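Inorganic pyrophosphatase (Anaplasma phagocytophilum, PDB 3LD3) probably hydrolyses inorganic pyrophosphate to two phosphate ions, with magnesium as cofactor, as a homohexameric member of the PPase family. Local coordinates at residues Asp46-Phe54 with Val63-Tyr73; Leu115-Lys126 with Ile156-Lys164. All coordinates share one frame; numbering follows the deposited sequence. Where two conformers were deposited one is given.

Interaction 1: residues Asp46-Phe54 with Val63-Tyr73; sequences DSHPVKYEF and VDRFLPTAMYY. With PO4 (phosphate ion), chain C.
Lys51 starts with CG anti to the backbone N (chi1 -168°) and bends at chi4, whereas Arg65 leaves with CG between N and the carbonyl carbon (chi1 72°) and then runs extended; the two chains meet on one face of the hairpin, with Lys51 CD 3.1 Å from Arg65 NH1. Both ends reach the phosphate ion. Arg65 NH1 donates to PO4 O2 (3.1 Å) and NH2, almost straight, to PO4 O3, while Lys51 NZ gives PO4 O4 a weak bond. Each cation is also paired with an acid of its own strand: Lys51 NZ with Glu53 OE1 at 2.7 Å, and Arg65 NH1 with Asp64 OD2, which lies in the guanidinium plane. The carboxylates of Glu53 and Asp64 stack, planes 9° apart, with Glu53 OE1 3.5 Å from Asp64 OD2. In the backbone, a classic beta bulge, with Asp64 and Arg65 both opposite Lys51, lets Asp64 N (2.8 Å) and, weakly, Arg65 N donate to Lys51 O; Lys51 N bonds to Arg65 O. On the other face Val50 CG2 packs on Phe66 CE1 (3.8 Å), and Val63 CG2 touches Tyr52 CE1; a second subunit covers this side, and its Met102 N is hydrogen-bonded to Tyr52 OH. Beyond the strands, Leu67 N binds Pro49 O at 2.9 Å; water 1 accepts from Tyr73 N and donates to Ser47 OG, itself also bonded to Ser44 O. The bound phosphate is consistent with the predicted substrate-binding role of Lys51 and Arg65. The cations probably offset the stacked acids' charge, each held by an acid while reaching the anion.

Interaction 2: residues Leu115-Lys126 with Ile156-Lys164; sequences LMMNDEKGEDAK and ISHFFSFYK. With PO4 (phosphate ion), chain C.
Lys164 NZ is gripped by several partners at once: it donates to Glu120 OE2 at 2.8 Å, on the syn side of the carboxylate, to PO4 O1 at 2.7 Å and to water 2, with Asp119 OD1 a longer salt-bridge partner at 3.5 Å. Lys164 runs extended beyond CG and meets Glu120 coming from the opposite direction, the latter bent at chi2 (-81°). Water 2 donates to Asp119 OD1 and to Tyr163 OH, and Tyr163 OH in turn donates to PO4 O3 (2.6 Å). Lys121 NZ shares PO4 O1 from the type I turn 119-122, where Asp119 OD2 accepts from Lys121 N in an Asx turn. Earlier, within helix 150-162, the contact turns apolar. Lys126 CG sits over one face of the Phe160 ring in a CH-pi contact, 4.1 Å from the centroid, while Met117 makes an oblique Met-aromatic contact, SD 4.5 Å from the Phe160 centroid and CE 3.7 Å from Phe160 CG. Leu115 CD2 reaches Ile156 CG2 (3.9 Å). Lys126 NZ makes salt bridges to Asp124 OD1 (a weak hydrogen bond) and to Asp92, both predicted magnesium ligands. Lys121 and Lys164 converge on one phosphate oxygen beside Asp119, Glu120 and Asp124, consistent with a site that binds phosphate next to magnesium.

In the fold
Both contacts are largely buried, their centres about 15 Å apart, and one phosphate ion joins them: 46-54 with 63-73 supplies Lys51 and Arg65, 115-126 with 156-164 supplies Lys121, Tyr163 and Lys164. Interaction 1 is a two-stranded hairpin held by backbone bonds; the second subunit packs on its apolar side and a third on the loop beyond it. Interaction 2 sets helix 150-162 against the larger mixed sheet, through side chains. They also touch directly, Thr69 OG1 lying 2.8 Å from Tyr163 O and Met71 SD packing on Tyr163 CA. Charge gathers in both at the end facing the anion, while the apolar parts differ: subunit interface in interaction 1, helix-on-sheet interior in interaction 2.

Interaction 1: residues Asp46-Phe54 with Val63-Tyr73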
loop_
_atom_site.group_PDB
_atom_site.type_symbol
_atom_site.label_atom_id
_atom_site.label_comp_id
_atom_site.label_asym_id
_atom_site.label_seq_id
_atom_site.Cartn_x
_atom_site.Cartn_y
_atom_site.Cartn_z
ATOM N N ASP A 46 6.995 -1.038 9.785
ATOM C CA ASP A 46 7.258 -1.209 8.376
ATOM C C ASP A 46 6.802 -0.033 7.514
ATOM O O ASP A 46 6.483 -0.230 6.354
ATOM C CB ASP A 46 6.628 -2.519 7.881
ATOM C CG ASP A 46 7.200 -3.744 8.593
ATOM O OD1 ASP A 46 8.314 -3.659 9.145
ATOM O OD2 ASP A 46 6.521 -4.801 8.666
ATOM N N SER A 47 6.720 1.163 8.088
ATOM C CA SER A 47 6.194 2.319 7.378
ATOM C C SER A 47 7.313 3.081 6.667
ATOM O O SER A 47 8.489 2.800 6.857
ATOM C CB SER A 47 5.491 3.260 8.362
ATOM O OG SER A 47 6.357 3.642 9.430
ATOM N N HIS A 48 6.924 4.028 5.837
ATOM C CA HIS A 48 7.887 5.007 5.324
ATOM C C HIS A 48 8.413 5.797 6.527
ATOM O O HIS A 48 7.741 5.927 7.542
ATOM C CB HIS A 48 7.217 5.913 4.325
ATOM C CG HIS A 48 6.760 5.197 3.094
ATOM N ND1 HIS A 48 7.607 4.409 2.340
ATOM C CD2 HIS A 48 5.550 5.157 2.479
ATOM C CE1 HIS A 48 6.929 3.913 1.313
ATOM N NE2 HIS A 48 5.687 4.366 1.365
ATOM N N PRO A 49 9.618 6.353 6.406
ATOM C CA PRO A 49 10.281 6.928 7.556
ATOM C C PRO A 49 9.760 8.323 7.972
ATOM O O PRO A 49 10.538 9.293 8.068
ATOM C CB PRO A 49 11.747 6.902 7.110
ATOM C CG PRO A 49 11.716 7.071 5.695
ATOM C CD PRO A 49 10.536 6.214 5.264
ATOM N N VAL A 50 8.445 8.438 8.186
ATOM C CA VAL A 50 7.854 9.649 8.730
ATOM C C VAL A 50 7.765 9.465 10.245
ATOM O O VAL A 50 7.016 8.625 10.732
ATOM C CB VAL A 50 6.461 9.947 8.151
ATOM C CG1 VAL A 50 5.925 11.285 8.645
ATOM C CG2 VAL A 50 6.483 9.916 6.583
ATOM N N LYS A 51 8.506 10.269 10.994
ATOM C CA LYS A 51 8.544 10.104 12.457
ATOM C C LYS A 51 7.549 11.072 13.087
ATOM O O LYS A 51 7.831 12.265 13.285
ATOM C CB LYS A 51 9.936 10.351 13.041
ATOM C CG LYS A 51 9.934 9.867 14.488
ATOM C CD LYS A 51 10.869 10.493 15.387
ATOM C CE LYS A 51 11.011 9.643 16.650
ATOM N NZ LYS A 51 10.100 10.032 17.752
ATOM N N TYR A 52 6.369 10.572 13.389
ATOM C CA TYR A 52 5.383 11.351 14.094
ATOM C C TYR A 52 5.670 11.321 15.595
ATOM O O TYR A 52 6.308 10.385 16.114
ATOM C CB TYR A 52 3.966 10.798 13.868
ATOM C CG TYR A 52 3.533 10.673 12.427
ATOM C CD1 TYR A 52 3.043 11.780 11.739
ATOM C CD2 TYR A 52 3.578 9.427 11.753
ATOM C CE1 TYR A 52 2.660 11.699 10.400
ATOM C CE2 TYR A 52 3.171 9.325 10.425
ATOM C CZ TYR A 52 2.693 10.458 9.766
ATOM O OH TYR A 52 2.281 10.401 8.460
ATOM N N GLU A 53 5.173 12.353 16.263
ATOM C CA GLU A 53 5.220 12.468 17.709
ATOM C C GLU A 53 4.027 13.219 18.213
ATOM O O GLU A 53 3.698 14.269 17.690
ATOM C CB GLU A 53 6.461 13.253 18.145
ATOM C CG GLU A 53 7.774 12.567 17.768
ATOM C CD GLU A 53 9.031 13.216 18.411
ATOM O OE1 GLU A 53 10.156 12.686 18.179
ATOM O OE2 GLU A 53 8.871 14.249 19.117
ATOM N N PHE A 54 3.423 12.734 19.295
ATOM C CA PHE A 54 2.359 13.479 19.942
ATOM C C PHE A 54 2.887 14.617 20.799
ATOM O O PHE A 54 3.923 14.483 21.459
ATOM C CB PHE A 54 1.487 12.556 20.811
ATOM C CG PHE A 54 0.440 11.876 20.045
ATOM C CD1 PHE A 54 -0.697 12.578 19.661
ATOM C CD2 PHE A 54 0.616 10.581 19.595
ATOM C CE1 PHE A 54 -1.681 11.984 18.898
ATOM C CE2 PHE A 54 -0.365 9.959 18.826
ATOM C CZ PHE A 54 -1.511 10.662 18.476
ATOM N N VAL A 63 4.525 15.837 12.681
ATOM C CA VAL A 63 5.672 15.282 12.046
ATOM C C VAL A 63 6.905 15.900 12.736
ATOM O O VAL A 63 7.199 17.084 12.527
ATOM C CB VAL A 63 5.698 15.628 10.546
ATOM C CG1 VAL A 63 6.933 15.014 9.893
ATOM C CG2 VAL A 63 4.390 15.099 9.859
ATOM N N ASP A 64 7.653 15.092 13.460
ATOM C CA ASP A 64 8.896 15.559 14.057
ATOM C C ASP A 64 9.937 15.712 12.960
ATOM O O ASP A 64 10.582 16.758 12.841
ATOM C CB ASP A 64 9.406 14.611 15.116
ATOM C CG ASP A 64 10.758 15.054 15.662
ATOM O OD1 ASP A 64 10.834 16.164 16.230
ATOM O OD2 ASP A 64 11.740 14.321 15.457
ATOM N N ARG A 65 10.105 14.660 12.170
ATOM C CA ARG A 65 11.001 14.698 11.023
ATOM C C ARG A 65 10.729 13.560 10.057
ATOM O O ARG A 65 10.019 12.604 10.391
ATOM C CB ARG A 65 12.459 14.590 11.511
ATOM C CG ARG A 65 12.880 13.241 12.027
ATOM C CD ARG A 65 14.257 13.321 12.707
ATOM N NE ARG A 65 14.747 12.054 13.256
ATOM C CZ ARG A 65 14.446 11.544 14.444
ATOM N NH1 ARG A 65 13.551 12.121 15.229
ATOM N NH2 ARG A 65 15.000 10.402 14.835
ATOM N N PHE A 66 11.307 13.655 8.878
ATOM C CA PHE A 66 11.498 12.504 8.035
ATOM C C PHE A 66 12.906 11.971 8.344
ATOM O O PHE A 66 13.867 12.762 8.420
ATOM C CB PHE A 66 11.345 12.886 6.566
ATOM C CG PHE A 66 9.966 13.438 6.201
ATOM C CD1 PHE A 66 9.036 12.654 5.511
ATOM C CD2 PHE A 66 9.604 14.730 6.537
ATOM C CE1 PHE A 66 7.787 13.163 5.191
ATOM C CE2 PHE A 66 8.364 15.242 6.225
ATOM C CZ PHE A 66 7.440 14.431 5.537
ATOM N N LEU A 67 13.056 10.681 8.566
ATOM C CA LEU A 67 14.396 10.165 8.888
ATOM C C LEU A 67 15.293 10.445 7.686
ATOM O O LEU A 67 14.911 10.210 6.553
ATOM C CB LEU A 67 14.388 8.659 9.164
ATOM C CG LEU A 67 13.498 8.067 10.254
ATOM C CD1 LEU A 67 13.756 6.562 10.446
ATOM C CD2 LEU A 67 13.726 8.868 11.546
ATOM N N PRO A 68 16.518 10.959 7.928
ATOM C CA PRO A 68 17.382 11.236 6.811
ATOM C C PRO A 68 18.042 9.988 6.241
ATOM O O PRO A 68 18.416 9.989 5.064
ATOM C CB PRO A 68 18.413 12.216 7.381
ATOM C CG PRO A 68 18.305 12.180 8.752
ATOM C CD PRO A 68 16.968 11.606 9.160
ATOM N N THR A 69 18.061 8.926 7.035
ATOM C CA THR A 69 18.592 7.631 6.676
ATOM C C THR A 69 17.480 6.789 6.040
ATOM O O THR A 69 16.271 7.024 6.314
ATOM C CB THR A 69 19.154 6.934 7.893
ATOM O OG1 THR A 69 18.211 6.955 8.983
ATOM C CG2 THR A 69 20.492 7.692 8.354
ATOM N N ALA A 70 17.882 5.843 5.202
ATOM C CA ALA A 70 16.932 4.967 4.489
ATOM C C ALA A 70 16.642 3.779 5.387
ATOM O O ALA A 70 17.018 2.616 5.095
ATOM C CB ALA A 70 17.469 4.533 3.142
ATOM N N MET A 71 16.065 4.086 6.553
ATOM C CA MET A 71 15.727 3.075 7.572
ATOM C C MET A 71 14.239 3.179 7.894
ATOM O O MET A 71 13.608 4.161 7.551
ATOM C CB MET A 71 16.574 3.232 8.842
ATOM C CG MET A 71 18.044 3.212 8.510
ATOM S SD MET A 71 19.186 3.049 9.870
ATOM C CE MET A 71 19.152 1.306 10.165
ATOM N N TYR A 72 13.694 2.167 8.542
ATOM C CA TYR A 72 12.269 2.188 8.926
ATOM C C TYR A 72 12.170 1.562 10.300
ATOM O O TYR A 72 12.976 0.691 10.663
ATOM C CB TYR A 72 11.378 1.456 7.862
ATOM C CG TYR A 72 11.651 -0.021 7.789
ATOM C CD1 TYR A 72 10.994 -0.915 8.617
ATOM C CD2 TYR A 72 12.569 -0.533 6.868
ATOM C CE1 TYR A 72 11.255 -2.277 8.588
ATOM C CE2 TYR A 72 12.856 -1.880 6.811
ATOM C CZ TYR A 72 12.204 -2.776 7.668
ATOM O OH TYR A 72 12.508 -4.146 7.681
ATOM N N TYR A 73 11.171 1.991 11.079
ATOM C CA TYR A 73 10.956 1.394 12.410
ATOM C C TYR A 73 10.591 -0.088 12.285
ATOM O O TYR A 73 9.626 -0.436 11.620
ATOM C CB TYR A 73 9.887 2.183 13.166
ATOM C CG TYR A 73 10.445 3.454 13.773
ATOM C CD1 TYR A 73 10.850 3.474 15.116
ATOM C CD2 TYR A 73 10.607 4.604 13.009
ATOM C CE1 TYR A 73 11.390 4.637 15.685
ATOM C CE2 TYR A 73 11.158 5.774 13.554
ATOM C CZ TYR A 73 11.546 5.762 14.905
ATOM O OH TYR A 73 12.063 6.921 15.422
HETATM P P PO4 C . 13.961 10.068 18.851
HETATM O O1 PO4 C . 15.114 10.194 19.815
HETATM O O2 PO4 C . 13.653 11.402 18.195
HETATM O O3 PO4 C . 14.293 9.087 17.745
HETATM O O4 PO4 C . 12.749 9.555 19.630
HETATM O O HOH W 1 9.287 3.825 9.696
#

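Interaction 2: residues Leu115-Lys126 with Ile156-Lys164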
loop_
_atom_site.group_PDB
_atom_site.type_symbol
_atom_site.label_atom_id
_atom_site.label_comp_id
_atom_site.label_asym_id
_atom_site.label_seq_id
_atom_site.Cartn_x
_atom_site.Cartn_y
_atom_site.Cartn_z
ATOM N N LEU A 115 15.925 -2.698 25.586
ATOM C CA LEU A 115 17.236 -2.468 25.025
ATOM C C LEU A 115 17.757 -1.204 25.665
ATOM O O LEU A 115 17.191 -0.117 25.487
ATOM C CB LEU A 115 17.178 -2.321 23.504
ATOM C CG LEU A 115 18.494 -2.147 22.772
ATOM C CD1 LEU A 115 19.466 -3.311 23.059
ATOM C CD2 LEU A 115 18.212 -1.975 21.238
ATOM N N MET A 116 18.844 -1.329 26.424
ATOM C CA MET A 116 19.455 -0.155 27.025
ATOM C C MET A 116 20.286 0.611 26.001
ATOM O O MET A 116 20.992 0.034 25.176
ATOM C CB MET A 116 20.346 -0.544 28.221
ATOM C CG MET A 116 19.690 -1.426 29.252
ATOM S SD MET A 116 18.073 -0.881 29.847
ATOM C CE MET A 116 18.419 0.687 30.664
ATOM N N MET A 117 20.210 1.927 26.069
ATOM C CA MET A 117 20.999 2.769 25.219
ATOM C C MET A 117 21.062 4.151 25.814
ATOM O O MET A 117 20.158 4.561 26.560
ATOM C CB MET A 117 20.413 2.824 23.796
ATOM C CG MET A 117 19.108 3.534 23.684
ATOM S SD MET A 117 18.396 3.291 22.021
ATOM C CE MET A 117 18.203 1.520 21.985
ATOM N N ASN A 118 22.150 4.839 25.493
ATOM C CA ASN A 118 22.370 6.224 25.863
ATOM C C ASN A 118 22.460 7.044 24.589
ATOM O O ASN A 118 23.111 6.632 23.635
ATOM C CB ASN A 118 23.678 6.372 26.637
ATOM C CG ASN A 118 23.627 5.699 27.981
ATOM O OD1 ASN A 118 24.628 5.140 28.431
ATOM N ND2 ASN A 118 22.460 5.732 28.631
ATOM N N ASP A 119 21.807 8.197 24.579
ATOM C CA ASP A 119 21.858 9.081 23.409
ATOM C C ASP A 119 21.995 10.547 23.821
ATOM O O ASP A 119 22.373 10.836 24.961
ATOM C CB ASP A 119 20.647 8.821 22.504
ATOM C CG ASP A 119 19.323 9.235 23.137
ATOM O OD1 ASP A 119 18.287 9.058 22.465
ATOM O OD2 ASP A 119 19.316 9.751 24.267
ATOM N N GLU A 120 21.725 11.467 22.887
ATOM C CA GLU A 120 21.853 12.905 23.140
ATOM C C GLU A 120 20.897 13.410 24.242
ATOM O O GLU A 120 21.133 14.466 24.827
ATOM C CB GLU A 120 21.677 13.713 21.839
ATOM C CG GLU A 120 20.260 13.726 21.229
ATOM C CD GLU A 120 19.906 12.474 20.392
ATOM O OE1 GLU A 120 20.753 11.566 20.212
ATOM O OE2 GLU A 120 18.757 12.409 19.916
ATOM N N LYS A 121 19.849 12.641 24.542
ATOM C CA LYS A 121 18.924 12.959 25.642
ATOM C C LYS A 121 19.308 12.318 26.979
ATOM O O LYS A 121 18.638 12.562 27.981
ATOM C CB LYS A 121 17.499 12.515 25.289
ATOM C CG LYS A 121 16.985 13.090 23.993
ATOM C CD LYS A 121 15.602 12.588 23.674
ATOM C CE LYS A 121 15.624 11.383 22.756
ATOM N NZ LYS A 121 14.297 11.277 22.081
ATOM N N GLY A 122 20.364 11.506 27.000
ATOM C CA GLY A 122 20.783 10.785 28.221
ATOM C C GLY A 122 20.382 9.318 28.142
ATOM O O GLY A 122 20.572 8.685 27.102
ATOM N N GLU A 123 19.813 8.770 29.225
ATOM C CA GLU A 123 19.351 7.375 29.231
ATOM C C GLU A 123 18.072 7.240 28.422
ATOM O O GLU A 123 17.075 7.907 28.723
ATOM C CB GLU A 123 19.110 6.899 30.673
ATOM N N ASP A 124 18.074 6.400 27.387
ATOM C CA ASP A 124 16.934 6.361 26.462
ATOM C C ASP A 124 16.559 4.934 26.068
ATOM O O ASP A 124 16.406 4.612 24.875
ATOM C CB ASP A 124 17.223 7.213 25.217
ATOM C CG ASP A 124 15.956 7.656 24.488
ATOM O OD1 ASP A 124 14.819 7.462 24.995
ATOM O OD2 ASP A 124 16.088 8.215 23.385
ATOM N N ALA A 125 16.374 4.093 27.080
ATOM C CA ALA A 125 16.048 2.691 26.871
ATOM C C ALA A 125 14.789 2.533 26.045
ATOM O O ALA A 125 13.898 3.370 26.113
ATOM C CB ALA A 125 15.872 1.977 28.219
ATOM N N LYS A 126 14.724 1.449 25.287
ATOM C CA LYS A 126 13.560 1.134 24.455
ATOM C C LYS A 126 12.979 -0.196 24.915
ATOM O O LYS A 126 13.621 -1.215 24.810
ATOM C CB LYS A 126 13.956 1.046 22.986
ATOM C CG LYS A 126 14.579 2.340 22.417
ATOM C CD LYS A 126 13.701 3.597 22.630
ATOM C CE LYS A 126 14.459 4.827 22.065
ATOM N NZ LYS A 126 13.906 6.113 22.479
ATOM N N ILE A 156 16.980 -4.527 15.579
ATOM C CA ILE A 156 16.576 -3.417 16.438
ATOM C C ILE A 156 17.792 -2.662 16.957
ATOM O O ILE A 156 17.820 -1.431 16.891
ATOM C CB ILE A 156 15.684 -3.884 17.605
ATOM C CG1 ILE A 156 14.384 -4.466 17.055
ATOM C CG2 ILE A 156 15.421 -2.749 18.566
ATOM C CD1 ILE A 156 13.516 -5.142 18.175
ATOM N N SER A 157 18.795 -3.390 17.478
ATOM C CA SER A 157 20.040 -2.768 17.943
ATOM C C SER A 157 20.691 -1.966 16.808
ATOM O O SER A 157 21.146 -0.838 17.003
ATOM C CB SER A 157 21.034 -3.814 18.459
ATOM O OG SER A 157 20.538 -4.570 19.554
ATOM N N HIS A 158 20.737 -2.572 15.624
ATOM C CA HIS A 158 21.308 -1.940 14.438
ATOM C C HIS A 158 20.552 -0.635 14.081
ATOM O O HIS A 158 21.163 0.423 13.790
ATOM C CB HIS A 158 21.313 -2.971 13.298
ATOM C CG HIS A 158 21.819 -2.458 11.999
ATOM N ND1 HIS A 158 21.060 -1.651 11.181
ATOM C CD2 HIS A 158 23.011 -2.625 11.371
ATOM C CE1 HIS A 158 21.752 -1.356 10.096
ATOM N NE2 HIS A 158 22.957 -1.909 10.204
ATOM N N PHE A 159 19.222 -0.697 14.106
ATOM C CA PHE A 159 18.406 0.472 13.821
ATOM C C PHE A 159 18.792 1.666 14.713
ATOM O O PHE A 159 19.006 2.764 14.235
ATOM C CB PHE A 159 16.906 0.137 13.933
ATOM C CG PHE A 159 15.995 1.319 13.708
ATOM C CD1 PHE A 159 15.633 1.703 12.417
ATOM C CD2 PHE A 159 15.545 2.085 14.778
ATOM C CE1 PHE A 159 14.819 2.836 12.193
ATOM C CE2 PHE A 159 14.735 3.210 14.562
ATOM C CZ PHE A 159 14.363 3.576 13.277
ATOM N N PHE A 160 18.822 1.461 16.023
ATOM C CA PHE A 160 19.099 2.570 16.917
ATOM C C PHE A 160 20.569 2.996 16.827
ATOM O O PHE A 160 20.876 4.184 16.991
ATOM C CB PHE A 160 18.652 2.231 18.344
ATOM C CG PHE A 160 17.149 2.265 18.486
ATOM C CD1 PHE A 160 16.490 3.482 18.443
ATOM C CD2 PHE A 160 16.415 1.098 18.515
ATOM C CE1 PHE A 160 15.094 3.541 18.492
ATOM C CE2 PHE A 160 15.037 1.147 18.579
ATOM C CZ PHE A 160 14.383 2.367 18.588
ATOM N N SER A 161 21.436 2.049 16.478
ATOM C CA SER A 161 22.869 2.344 16.308
ATOM C C SER A 161 23.138 3.279 15.135
ATOM O O SER A 161 24.099 4.072 15.185
ATOM C CB SER A 161 23.686 1.058 16.138
ATOM O OG SER A 161 23.796 0.327 17.341
ATOM N N PHE A 162 22.301 3.224 14.084
ATOM C CA PHE A 162 22.657 3.856 12.810
ATOM C C PHE A 162 21.655 4.856 12.244
ATOM O O PHE A 162 22.003 5.667 11.368
ATOM C CB PHE A 162 23.026 2.784 11.762
ATOM C CG PHE A 162 24.197 1.930 12.165
ATOM C CD1 PHE A 162 25.449 2.506 12.391
ATOM C CD2 PHE A 162 24.065 0.559 12.349
ATOM C CE1 PHE A 162 26.511 1.724 12.801
ATOM C CE2 PHE A 162 25.132 -0.232 12.754
ATOM C CZ PHE A 162 26.355 0.351 12.986
ATOM N N TYR A 163 20.415 4.839 12.729
ATOM C CA TYR A 163 19.392 5.695 12.127
ATOM C C TYR A 163 19.597 7.184 12.279
ATOM O O TYR A 163 19.045 7.960 11.497
ATOM C CB TYR A 163 17.974 5.325 12.572
ATOM C CG TYR A 163 17.475 5.836 13.895
ATOM C CD1 TYR A 163 16.248 6.476 13.988
ATOM C CD2 TYR A 163 18.211 5.674 15.060
ATOM C CE1 TYR A 163 15.740 6.887 15.234
ATOM C CE2 TYR A 163 17.723 6.101 16.289
ATOM C CZ TYR A 163 16.478 6.695 16.359
ATOM O OH TYR A 163 15.978 7.074 17.597
ATOM N N LYS A 164 20.395 7.573 13.283
ATOM C CA LYS A 164 20.704 8.969 13.546
ATOM C C LYS A 164 22.104 9.384 13.059
ATOM O O LYS A 164 22.518 10.516 13.305
ATOM C CB LYS A 164 20.610 9.265 15.051
ATOM C CG LYS A 164 19.187 9.474 15.550
ATOM C CD LYS A 164 19.143 9.489 17.092
ATOM C CE LYS A 164 17.825 10.025 17.598
ATOM N NZ LYS A 164 17.713 9.953 19.082
HETATM P P PO4 C . 13.961 10.068 18.851
HETATM O O1 PO4 C . 15.114 10.194 19.815
HETATM O O2 PO4 C . 13.653 11.402 18.195
HETATM O O3 PO4 C . 14.293 9.087 17.745
HETATM O O4 PO4 C . 12.749 9.555 19.630
HETATM O O HOH W 2 17.703 7.228 19.881
#